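Tail fiber protein (Acinetobacter phage AM24, PDB 5W5P) probably binds, and may cleave, the capsular polysaccharide of its Acinetobacter baumannii host, as a trimeric tailspike built round a right-handed parallel beta-helix. Local coordinates at residues L267-R272 with S291-V296; R209-G214 with R235-S240; L510-A515 with T545-G550. All coordinates share one frame; numbering follows the deposited sequence.

Contact 1: residues L267-R272 with S291-V296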
loop_
_atom_site.group_PDB
_atom_site.type_symbol
_atom_site.label_atom_id
_atom_site.label_comp_id
_atom_site.label_asym_id
_atom_site.label_seq_id
_atom_site.Cartn_x
_atom_site.Cartn_y
_atom_site.Cartn_z
ATOM N N LEU A 267 2.088 -13.504 -14.948
ATOM C CA LEU A 267 1.238 -14.689 -14.960
ATOM C C LEU A 267 0.340 -14.671 -16.186
ATOM O O LEU A 267 -0.279 -13.652 -16.504
ATOM C CB LEU A 267 0.373 -14.774 -13.700
ATOM C CG LEU A 267 1.029 -14.478 -12.350
ATOM C CD1 LEU A 267 0.055 -14.731 -11.222
ATOM C CD2 LEU A 267 2.281 -15.317 -12.165
ATOM N N ALA A 268 0.263 -15.805 -16.872
ATOM C CA ALA A 268 -0.585 -15.907 -18.049
ATOM C C ALA A 268 -1.138 -17.318 -18.150
ATOM O O ALA A 268 -0.381 -18.292 -18.055
ATOM C CB ALA A 268 0.189 -15.541 -19.319
ATOM N N LEU A 269 -2.457 -17.415 -18.325
ATOM C CA LEU A 269 -3.139 -18.682 -18.587
ATOM C C LEU A 269 -2.937 -19.688 -17.460
ATOM O O LEU A 269 -2.978 -20.898 -17.683
ATOM C CB LEU A 269 -2.695 -19.275 -19.924
ATOM C CG LEU A 269 -3.000 -18.378 -21.125
ATOM C CD1 LEU A 269 -2.236 -18.826 -22.366
ATOM C CD2 LEU A 269 -4.494 -18.368 -21.378
ATOM N N CYS A 270 -2.722 -19.200 -16.242
ATOM C CA CYS A 270 -2.595 -20.065 -15.078
ATOM C C CYS A 270 -3.975 -20.391 -14.519
ATOM O O CYS A 270 -4.875 -19.548 -14.530
ATOM C CB CYS A 270 -1.731 -19.401 -14.003
ATOM S SG CYS A 270 -0.072 -18.916 -14.563
ATOM N N ASN A 271 -4.143 -21.629 -14.045
ATOM C CA ASN A 271 -5.438 -22.046 -13.514
ATOM C C ASN A 271 -5.696 -21.435 -12.143
ATOM O O ASN A 271 -6.829 -21.049 -11.835
ATOM C CB ASN A 271 -5.517 -23.572 -13.430
ATOM C CG ASN A 271 -5.601 -24.229 -14.789
ATOM O OD1 ASN A 271 -6.179 -23.677 -15.727
ATOM N ND2 ASN A 271 -5.019 -25.418 -14.906
ATOM N N ARG A 272 -4.666 -21.370 -11.301
ATOM C CA ARG A 272 -4.755 -20.756 -9.984
ATOM C C ARG A 272 -3.420 -20.110 -9.658
ATOM O O ARG A 272 -2.366 -20.565 -10.114
ATOM C CB ARG A 272 -5.101 -21.768 -8.878
ATOM C CG ARG A 272 -6.402 -22.520 -9.069
ATOM C CD ARG A 272 -7.588 -21.730 -8.562
ATOM N NE ARG A 272 -8.796 -22.555 -8.528
ATOM C CZ ARG A 272 -9.672 -22.633 -9.524
ATOM N NH1 ARG A 272 -10.739 -23.412 -9.407
ATOM N NH2 ARG A 272 -9.483 -21.929 -10.634
ATOM N N SER A 291 -5.252 -13.385 -18.746
ATOM C CA SER A 291 -6.030 -14.562 -19.130
ATOM C C SER A 291 -5.806 -15.724 -18.163
ATOM O O SER A 291 -5.694 -16.879 -18.573
ATOM C CB SER A 291 -5.712 -14.983 -20.565
ATOM O OG SER A 291 -5.942 -13.918 -21.469
ATOM N N CYS A 292 -5.734 -15.420 -16.871
ATOM C CA CYS A 292 -5.653 -16.448 -15.841
ATOM C C CYS A 292 -7.055 -16.885 -15.432
ATOM O O CYS A 292 -7.947 -16.058 -15.249
ATOM C CB CYS A 292 -4.889 -15.933 -14.624
ATOM S SG CYS A 292 -3.121 -15.747 -14.898
ATOM N N TYR A 293 -7.242 -18.190 -15.279
ATOM C CA TYR A 293 -8.565 -18.736 -15.005
ATOM C C TYR A 293 -8.931 -18.710 -13.526
ATOM O O TYR A 293 -10.073 -19.041 -13.179
ATOM C CB TYR A 293 -8.647 -20.162 -15.563
ATOM C CG TYR A 293 -8.315 -20.202 -17.032
ATOM C CD1 TYR A 293 -9.192 -19.668 -17.970
ATOM C CD2 TYR A 293 -7.113 -20.738 -17.482
ATOM C CE1 TYR A 293 -8.895 -19.681 -19.322
ATOM C CE2 TYR A 293 -6.800 -20.759 -18.837
ATOM C CZ TYR A 293 -7.695 -20.227 -19.754
ATOM O OH TYR A 293 -7.397 -20.240 -21.103
ATOM N N GLY A 294 -8.008 -18.313 -12.653
ATOM C CA GLY A 294 -8.284 -18.244 -11.232
ATOM C C GLY A 294 -7.127 -17.649 -10.458
ATOM O O GLY A 294 -5.964 -17.827 -10.837
ATOM N N GLY A 295 -7.429 -16.935 -9.377
ATOM C CA GLY A 295 -6.391 -16.317 -8.574
ATOM C C GLY A 295 -6.158 -16.994 -7.240
ATOM O O GLY A 295 -5.773 -18.165 -7.191
ATOM N N VAL A 296 -6.396 -16.269 -6.150
ATOM C CA VAL A 296 -6.127 -16.763 -4.803
ATOM C C VAL A 296 -7.361 -17.506 -4.308
ATOM O O VAL A 296 -8.370 -16.890 -3.967
ATOM C CB VAL A 296 -5.757 -15.623 -3.848
ATOM C CG1 VAL A 296 -5.311 -16.187 -2.510
ATOM C CG2 VAL A 296 -4.676 -14.754 -4.462
#
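Cys270 and Tyr293 are joined by a backbone hydrogen bond between these two corners. Tyr293 N donates to Cys270 O at 2.8 Å. The backbones also meet by CA-H...O contacts. Leu269 CA lies 3.1 Å from Ser291 O, and Arg272 CA approaches Gly294 O. Asn271 O is near Gly294 N, but the angle is too poor for a bond.

The apolar part has two groups. Cys292 SG touches both Leu267 CB, at 3.8 Å, and Cys270 CB, at 4.0 Å. In the second group, Leu269 and Tyr293 lie side by side and point the same way. Leu269 CD2 reaches the phenol end of Tyr293, 3.5 Å from OH. The same methyl touches Ser291 CB at 3.7 Å.

Asn271 OD1 is 3.5 Å from Tyr293 CD2, with the amide and ring planes 42° apart. Arg272 bends at chi2 (-84°), which brings NH2 back to its neighbour's carbonyl, Asn271 O, at 3.0 Å. This donor stands above the carbonyl plane. The guanidinium also makes a cation-pi contact with Tyr297.

These are successive turns of the parallel beta-helix. Strand 266-268 lies between strands 235-237 and 288-290, and strand 294-298 lies between 272-276 and 321-328. Ala268 and Ser291 pack on Ile158 and Val159 of the second subunit.

Contact 2: residues R209-G214 with R235-S240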
loop_
_atom_site.group_PDB
_atom_site.type_symbol
_atom_site.label_atom_id
_atom_site.label_comp_id
_atom_site.label_asym_id
_atom_site.label_seq_id
_atom_site.Cartn_x
_atom_site.Cartn_y
_atom_site.Cartn_z
ATOM N N ARG A 209 11.336 -18.889 -16.284
ATOM C CA ARG A 209 10.043 -19.033 -16.948
ATOM C C ARG A 209 9.510 -20.424 -16.628
ATOM O O ARG A 209 9.960 -21.414 -17.210
ATOM C CB ARG A 209 10.179 -18.827 -18.451
ATOM C CG ARG A 209 10.657 -17.444 -18.854
ATOM C CD ARG A 209 10.868 -17.358 -20.353
ATOM N NE ARG A 209 12.003 -18.164 -20.786
ATOM C CZ ARG A 209 12.038 -18.871 -21.914
ATOM N NH1 ARG A 209 10.992 -18.883 -22.730
ATOM N NH2 ARG A 209 13.124 -19.565 -22.228
ATOM N N PHE A 210 8.565 -20.507 -15.694
ATOM C CA PHE A 210 7.904 -21.766 -15.383
ATOM C C PHE A 210 6.715 -21.933 -16.316
ATOM O O PHE A 210 5.914 -21.011 -16.477
ATOM C CB PHE A 210 7.465 -21.804 -13.920
ATOM C CG PHE A 210 8.610 -21.888 -12.947
ATOM C CD1 PHE A 210 9.006 -20.779 -12.214
ATOM C CD2 PHE A 210 9.303 -23.079 -12.777
ATOM C CE1 PHE A 210 10.060 -20.860 -11.311
ATOM C CE2 PHE A 210 10.362 -23.166 -11.891
ATOM C CZ PHE A 210 10.742 -22.056 -11.156
ATOM N N GLN A 211 6.615 -23.096 -16.950
ATOM C CA GLN A 211 5.617 -23.306 -17.988
ATOM C C GLN A 211 5.038 -24.708 -17.889
ATOM O O GLN A 211 5.770 -25.680 -17.674
ATOM C CB GLN A 211 6.222 -23.085 -19.385
ATOM C CG GLN A 211 5.203 -23.093 -20.521
ATOM C CD GLN A 211 5.748 -22.491 -21.809
ATOM O OE1 GLN A 211 6.746 -21.768 -21.797
ATOM N NE2 GLN A 211 5.091 -22.789 -22.930
ATOM N N GLY A 212 3.713 -24.801 -18.037
ATOM C CA GLY A 212 3.032 -26.068 -18.176
ATOM C C GLY A 212 2.394 -26.168 -19.554
ATOM O O GLY A 212 2.311 -25.186 -20.299
ATOM N N ASP A 213 1.947 -27.379 -19.891
ATOM C CA ASP A 213 1.283 -27.605 -21.168
ATOM C C ASP A 213 -0.217 -27.331 -21.121
ATOM O O ASP A 213 -0.864 -27.321 -22.174
ATOM C CB ASP A 213 1.526 -29.041 -21.655
ATOM C CG ASP A 213 1.180 -30.085 -20.614
ATOM O OD1 ASP A 213 0.602 -29.725 -19.571
ATOM O OD2 ASP A 213 1.492 -31.271 -20.833
ATOM N N GLY A 214 -0.784 -27.113 -19.936
ATOM C CA GLY A 214 -2.196 -26.827 -19.806
ATOM C C GLY A 214 -3.112 -28.024 -19.897
ATOM O O GLY A 214 -4.310 -27.887 -19.618
ATOM N N ARG A 235 8.172 -15.576 -14.837
ATOM C CA ARG A 235 7.094 -15.753 -15.798
ATOM C C ARG A 235 6.461 -17.118 -15.567
ATOM O O ARG A 235 7.171 -18.115 -15.394
ATOM C CB ARG A 235 7.608 -15.642 -17.236
ATOM C CG ARG A 235 6.582 -15.094 -18.232
ATOM C CD ARG A 235 5.546 -16.137 -18.632
ATOM N NE ARG A 235 4.709 -15.686 -19.741
ATOM C CZ ARG A 235 3.729 -14.789 -19.640
ATOM N NH1 ARG A 235 3.429 -14.243 -18.469
ATOM N NH2 ARG A 235 3.036 -14.443 -20.715
ATOM N N TYR A 236 5.130 -17.157 -15.557
ATOM C CA TYR A 236 4.378 -18.389 -15.345
ATOM C C TYR A 236 3.331 -18.499 -16.438
ATOM O O TYR A 236 2.473 -17.620 -16.569
ATOM C CB TYR A 236 3.720 -18.413 -13.964
ATOM C CG TYR A 236 4.706 -18.362 -12.827
ATOM C CD1 TYR A 236 5.249 -17.156 -12.405
ATOM C CD2 TYR A 236 5.093 -19.518 -12.173
ATOM C CE1 TYR A 236 6.149 -17.107 -11.364
ATOM C CE2 TYR A 236 5.995 -19.481 -11.131
ATOM C CZ TYR A 236 6.520 -18.277 -10.731
ATOM O OH TYR A 236 7.422 -18.245 -9.699
ATOM N N LEU A 237 3.401 -19.575 -17.213
ATOM C CA LEU A 237 2.553 -19.763 -18.380
ATOM C C LEU A 237 1.906 -21.137 -18.294
ATOM O O LEU A 237 2.608 -22.152 -18.216
ATOM C CB LEU A 237 3.370 -19.612 -19.667
ATOM C CG LEU A 237 2.663 -19.802 -21.012
ATOM C CD1 LEU A 237 1.428 -18.911 -21.121
ATOM C CD2 LEU A 237 3.634 -19.527 -22.145
ATOM N N ARG A 238 0.571 -21.158 -18.293
ATOM C CA ARG A 238 -0.220 -22.392 -18.270
ATOM C C ARG A 238 0.183 -23.290 -17.101
ATOM O O ARG A 238 0.289 -24.514 -17.231
ATOM C CB ARG A 238 -0.126 -23.134 -19.605
ATOM C CG ARG A 238 -0.616 -22.305 -20.787
ATOM C CD ARG A 238 -0.632 -23.097 -22.078
ATOM N NE ARG A 238 -0.955 -22.254 -23.228
ATOM C CZ ARG A 238 -0.052 -21.591 -23.947
ATOM N NH1 ARG A 238 1.235 -21.670 -23.636
ATOM N NH2 ARG A 238 -0.431 -20.851 -24.985
ATOM N N ILE A 239 0.391 -22.669 -15.941
ATOM C CA ILE A 239 0.726 -23.365 -14.705
ATOM C C ILE A 239 -0.552 -23.570 -13.904
ATOM O O ILE A 239 -1.311 -22.621 -13.674
ATOM C CB ILE A 239 1.778 -22.584 -13.897
ATOM C CG1 ILE A 239 3.090 -22.525 -14.686
ATOM C CG2 ILE A 239 1.954 -23.178 -12.494
ATOM C CD1 ILE A 239 3.946 -23.772 -14.555
ATOM N N SER A 240 -0.798 -24.810 -13.478
ATOM C CA SER A 240 -2.053 -25.122 -12.798
ATOM C C SER A 240 -2.162 -24.381 -11.471
ATOM O O SER A 240 -3.255 -23.956 -11.074
ATOM C CB SER A 240 -2.169 -26.631 -12.582
ATOM O OG SER A 240 -1.824 -27.340 -13.763
HETATM O O HOH W 1 2.482 -24.081 -22.648
HETATM O O HOH W 2 0.236 -27.492 -16.778
#
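Phe210 and Tyr236 lie side by side on one face of a parallel strand pair and point the same way. Their planes are 23° apart, near parallel, but so far offset that there is little stacking, with centroids 5.5 Å apart. The touch is between Phe210 CD1 and Tyr236 CE2, at 3.5 Å. Ile239 adds to this apolar face: its CD1 meets Phe210 CB at 4.1 Å. Val220 packs against all three.

Gln211 and Leu237 run alongside each other on the other face. Gln211 CG is anti to the backbone N (chi1 -172°) and the chain stays extended, which lays the amide along the leucine. Leu237 CD2 is 3.7 Å from Gln211 CD. Gln211 OE1 accepts from Arg172 NE. On the same face Arg209 CG meets Arg235 CB, and the guanidiniums lead away to Asp161 O and Gly160 O of the second subunit.

Between the faces, Phe210 N, Leu237 N and Gly212 N donate to Arg235 O, Phe210 O and Leu237 O respectively. At the turn, one water accepts from Gln211 NE2 and Arg238 NH1, each at 2.9 Å, and donates to Gly212 O at 2.6 Å.

The chemistry is thus divided by face. The aromatic face belongs to the packed inside of the beta-helix. The arginines of the polar face bond largely to backbone carbonyls, three of them on the second subunit, so this face is tied directly to the neighbouring chain of the trimer.

Contact 3: residues L510-A515 with T545-G550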
loop_
_atom_site.group_PDB
_atom_site.type_symbol
_atom_site.label_atom_id
_atom_site.label_comp_id
_atom_site.label_asym_id
_atom_site.label_seq_id
_atom_site.Cartn_x
_atom_site.Cartn_y
_atom_site.Cartn_z
ATOM N N LEU A 510 -23.189 23.687 39.234
ATOM C CA LEU A 510 -24.406 23.729 40.034
ATOM C C LEU A 510 -25.669 23.473 39.224
ATOM O O LEU A 510 -26.748 23.338 39.815
ATOM C CB LEU A 510 -24.537 25.091 40.738
ATOM C CG LEU A 510 -23.495 25.416 41.808
ATOM C CD1 LEU A 510 -23.882 26.677 42.553
ATOM C CD2 LEU A 510 -23.329 24.249 42.771
ATOM N N GLY A 511 -25.567 23.408 37.899
ATOM C CA GLY A 511 -26.722 23.147 37.060
ATOM C C GLY A 511 -26.285 22.724 35.678
ATOM O O GLY A 511 -25.122 22.883 35.293
ATOM N N ALA A 512 -27.238 22.175 34.929
ATOM C CA ALA A 512 -26.948 21.697 33.587
ATOM C C ALA A 512 -28.237 21.664 32.783
ATOM O O ALA A 512 -29.288 21.283 33.298
ATOM C CB ALA A 512 -26.292 20.309 33.610
ATOM N N ALA A 513 -28.137 22.059 31.518
ATOM C CA ALA A 513 -29.278 22.083 30.619
ATOM C C ALA A 513 -28.773 21.938 29.192
ATOM O O ALA A 513 -27.567 21.986 28.929
ATOM C CB ALA A 513 -30.085 23.376 30.780
ATOM N N VAL A 514 -29.709 21.764 28.265
ATOM C CA VAL A 514 -29.373 21.685 26.848
ATOM C C VAL A 514 -30.520 22.295 26.052
ATOM O O VAL A 514 -31.695 22.044 26.344
ATOM C CB VAL A 514 -29.075 20.235 26.407
ATOM C CG1 VAL A 514 -30.159 19.291 26.890
ATOM C CG2 VAL A 514 -28.897 20.141 24.893
ATOM N N ALA A 515 -30.174 23.125 25.072
ATOM C CA ALA A 515 -31.136 23.748 24.177
ATOM C C ALA A 515 -30.970 23.193 22.771
ATOM O O ALA A 515 -29.846 22.965 22.309
ATOM C CB ALA A 515 -30.965 25.270 24.154
ATOM N N THR A 545 -34.378 21.095 27.837
ATOM C CA THR A 545 -34.537 20.301 29.045
ATOM C C THR A 545 -33.398 20.643 29.989
ATOM O O THR A 545 -32.293 20.978 29.555
ATOM C CB THR A 545 -34.568 18.792 28.758
ATOM O OG1 THR A 545 -34.526 18.063 29.992
ATOM C CG2 THR A 545 -33.402 18.378 27.901
ATOM N N GLN A 546 -33.685 20.569 31.285
ATOM C CA GLN A 546 -32.702 20.876 32.308
ATOM C C GLN A 546 -32.908 19.941 33.484
ATOM O O GLN A 546 -34.010 19.435 33.711
ATOM C CB GLN A 546 -32.799 22.335 32.778
ATOM C CG GLN A 546 -34.046 22.659 33.590
ATOM C CD GLN A 546 -34.248 24.151 33.771
ATOM O OE1 GLN A 546 -33.312 24.884 34.092
ATOM N NE2 GLN A 546 -35.472 24.609 33.551
ATOM N N LEU A 547 -31.835 19.707 34.225
ATOM C CA LEU A 547 -31.926 18.928 35.448
ATOM C C LEU A 547 -32.400 19.823 36.586
ATOM O O LEU A 547 -31.895 20.936 36.763
ATOM C CB LEU A 547 -30.575 18.296 35.777
ATOM C CG LEU A 547 -30.307 16.993 35.027
ATOM C CD1 LEU A 547 -28.820 16.829 34.737
ATOM C CD2 LEU A 547 -30.853 15.808 35.812
ATOM N N GLU A 548 -33.382 19.344 37.343
ATOM C CA GLU A 548 -33.940 20.090 38.462
ATOM C C GLU A 548 -33.524 19.531 39.816
ATOM O O GLU A 548 -33.922 20.083 40.847
ATOM C CB GLU A 548 -35.470 20.123 38.364
ATOM C CG GLU A 548 -35.996 20.712 37.061
ATOM C CD GLU A 548 -37.514 20.662 36.962
ATOM O OE1 GLU A 548 -38.035 20.623 35.827
ATOM O OE2 GLU A 548 -38.189 20.662 38.015
ATOM N N GLY A 549 -32.742 18.458 39.838
ATOM C CA GLY A 549 -32.301 17.863 41.083
ATOM C C GLY A 549 -31.205 16.855 40.819
ATOM O O GLY A 549 -30.795 16.626 39.677
ATOM N N GLY A 550 -30.733 16.249 41.904
ATOM C CA GLY A 550 -29.627 15.316 41.833
ATOM C C GLY A 550 -28.514 15.685 42.791
ATOM O O GLY A 550 -27.879 16.732 42.633
#
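Ala513 and Gln546 face each other as a non-hydrogen-bonded antiparallel pair. Their CB atoms are 3.5 Å apart, and the two CA atoms only 4.0 Å. Beside them, Val514 and Thr545 form a hydrogen-bonded pair. Val514 N donates to Thr545 O at 3.0 Å, and Thr545 N returns a bond to Val514 O at 3.2 Å. A third bond runs from Leu547 N to Ala512 O at 3.1 Å.

On the Val514 face, methyl meets methyl: Val514 CG1 is 3.5 Å from Thr545 CG2. Both branches lie between the backbone N and the carbonyl carbon (chi1 of Val514 49°), and this turns them toward each other. Ala512 CB touches Leu547 CD1 more loosely, at 4.4 Å.

Further out, the Gln546 amide leads away from the pair, and its NE2 donates to Phe564 O. Just before the pairing, strand 509-523 makes a classic beta bulge against strand 492-503, where Leu510 and Gly511 share Met502 as partner.

Strands 509-523 and 535-546 form a hairpin in an antiparallel sheet. Strand 492-503 flanks it beside 509-523, with Met500 and Met502 packing on Ala513. Val514 and Thr545 pack on Leu519 and Ser540 of the second subunit.

From the N terminus, contact 2 comes first and closes a loop of 20 residues between its segments. Contact 1 opens after it and closes one of 18. Contact 3 follows far along the chain, across 29 residues. The three lie in series; none nests or crosses. Contacts 1 and 2 touch, with centres 10 Å apart. Each joins successive turns of the beta-helix, and strands 235-237 and 266-268 are neighbours there. Ala268 N reaches Tyr236 O at 2.9 Å, a probable hydrogen bond. Contact 3 belongs to the separate C-terminal antiparallel region, its centre 67 Å from that of contact 1. All three touch the second subunit.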